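11R-lipoxygenase (Gersemia fruticosa, PDB 3VF1) probably catalyses the iron-dependent insertion of molecular oxygen into polyunsaturated fatty acids as a calcium-regulated 11R-lipoxygenase. Local coordinates at residues E285-E288 with K289-D292. Sequence-based numbering, arbitrary orientation.
Sequences EMVE and KLLD
Leu291 folds back over the carbonyl groups of Val287 and Glu288, four and three residues earlier in the chain. Leu291 CB lies 3.5 Å from Glu288 O. One atom further out, Leu291 CG meets Val287 O at 3.3 Å and is also near Glu288 O. Of the two methyls, Leu291 CD2 is the closer to Val287 O, at 3.7 Å, and CD1 sits at the edge of contact. CG is anti to the carbonyl carbon (chi1 -45°), which carries the branch back over the preceding turn. The side chain also touches Ile347 on strand 344-350. With an alanine here, CG and both methyls go, and a gap would probably open between Val287 O and Ile347.

The backbone makes two successive tight turns here. Leu290 N donates to Val287 O at 3.0 Å, and Leu291 N donates to Glu288 O at 3.1 Å. Both are i to i+3 bonds, the 3-10 type of spacing. A weak i to i+4 bond also runs from Leu291 N to Val287 O, so that oxygen takes two N-H groups. The segment carries the chain out of the short helix 284-287 into the loop before helix 297-302. It lies at the periphery of the lipoxygenase region; the centre of the contact is about 40 Å from the centre of the chain.

Leu290 packs beside the same carbonyl. Leu290 CB is 3.3 Å from Val287 O, and Leu290 CD1 reaches Val287 CB at 4.3 Å. Its side chain also rests on Pro364 and Ile347. Glu288 has its CG anti to the backbone N and an extended chain beyond it; its OE2 accepts a weak hydrogen bond from Asn284 ND2.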
loop_
_atom_site.group_PDB
_atom_site.type_symbol
_atom_site.label_atom_id
_atom_site.label_comp_id
_atom_site.label_asym_id
_atom_site.label_seq_id
_atom_site.Cartn_x
_atom_site.Cartn_y
_atom_site.Cartn_z
ATOM N N GLU A 285 -22.407 36.602 5.046
ATOM C CA GLU A 285 -23.866 36.496 5.074
ATOM C C GLU A 285 -24.316 35.067 4.785
ATOM O O GLU A 285 -25.339 34.615 5.290
ATOM C CB GLU A 285 -24.500 37.473 4.071
ATOM C CG GLU A 285 -25.135 36.833 2.824
ATOM C CD GLU A 285 -24.513 37.319 1.520
ATOM O OE1 GLU A 285 -23.816 38.355 1.535
ATOM O OE2 GLU A 285 -24.723 36.660 0.477
ATOM N N MET A 286 -23.539 34.362 3.971
ATOM C CA MET A 286 -23.913 33.028 3.526
ATOM C C MET A 286 -23.779 31.995 4.641
ATOM O O MET A 286 -24.517 31.019 4.672
ATOM C CB MET A 286 -23.042 32.604 2.341
ATOM C CG MET A 286 -23.099 33.539 1.145
ATOM S SD MET A 286 -21.872 33.107 -0.103
ATOM C CE MET A 286 -22.264 34.276 -1.399
ATOM N N VAL A 287 -22.853 32.216 5.567
ATOM C CA VAL A 287 -22.477 31.168 6.514
ATOM C C VAL A 287 -22.462 31.609 7.975
ATOM O O VAL A 287 -22.129 30.819 8.854
ATOM C CB VAL A 287 -21.072 30.630 6.181
ATOM C CG1 VAL A 287 -21.053 30.016 4.788
ATOM C CG2 VAL A 287 -20.042 31.743 6.289
ATOM N N GLU A 288 -22.830 32.858 8.239
ATOM C CA GLU A 288 -22.657 33.427 9.573
ATOM C C GLU A 288 -23.415 32.667 10.663
ATOM O O GLU A 288 -22.875 32.432 11.743
ATOM C CB GLU A 288 -23.070 34.899 9.591
ATOM C CG GLU A 288 -22.755 35.593 10.907
ATOM C CD GLU A 288 -23.274 37.014 10.963
ATOM O OE1 GLU A 288 -24.386 37.268 10.449
ATOM O OE2 GLU A 288 -22.564 37.881 11.519
ATOM N N LYS A 289 -24.659 32.286 10.389
ATOM C CA LYS A 289 -25.480 31.614 11.395
ATOM C C LYS A 289 -25.063 30.156 11.593
ATOM O O LYS A 289 -25.538 29.490 12.512
ATOM C CB LYS A 289 -26.967 31.706 11.038
ATOM C CG LYS A 289 -27.615 33.024 11.455
ATOM C CD LYS A 289 -29.060 33.133 10.977
ATOM C CE LYS A 289 -30.002 32.222 11.759
ATOM N NZ LYS A 289 -30.288 32.732 13.132
ATOM N N LEU A 290 -24.174 29.670 10.734
ATOM C CA LEU A 290 -23.613 28.333 10.891
ATOM C C LEU A 290 -22.444 28.362 11.873
ATOM O O LEU A 290 -22.107 27.348 12.483
ATOM C CB LEU A 290 -23.140 27.791 9.543
ATOM C CG LEU A 290 -24.208 27.681 8.456
ATOM C CD1 LEU A 290 -23.577 27.283 7.130
ATOM C CD2 LEU A 290 -25.279 26.686 8.866
ATOM N N LEU A 291 -21.831 29.532 12.021
ATOM C CA LEU A 291 -20.684 29.688 12.906
ATOM C C LEU A 291 -21.146 29.874 14.345
ATOM O O LEU A 291 -22.341 29.842 14.635
ATOM C CB LEU A 291 -19.843 30.894 12.482
ATOM C CG LEU A 291 -19.568 31.035 10.984
ATOM C CD1 LEU A 291 -18.674 32.237 10.718
ATOM C CD2 LEU A 291 -18.948 29.766 10.425
ATOM N N ASP A 292 -20.190 30.067 15.247
ATOM C CA ASP A 292 -20.507 30.368 16.635
ATOM C C ASP A 292 -21.098 31.764 16.745
ATOM O O ASP A 292 -20.785 32.645 15.942
ATOM C CB ASP A 292 -19.251 30.282 17.502
ATOM C CG ASP A 292 -18.799 28.853 17.737
ATOM O OD1 ASP A 292 -19.328 28.209 18.668
ATOM O OD2 ASP A 292 -17.911 28.374 17.001
#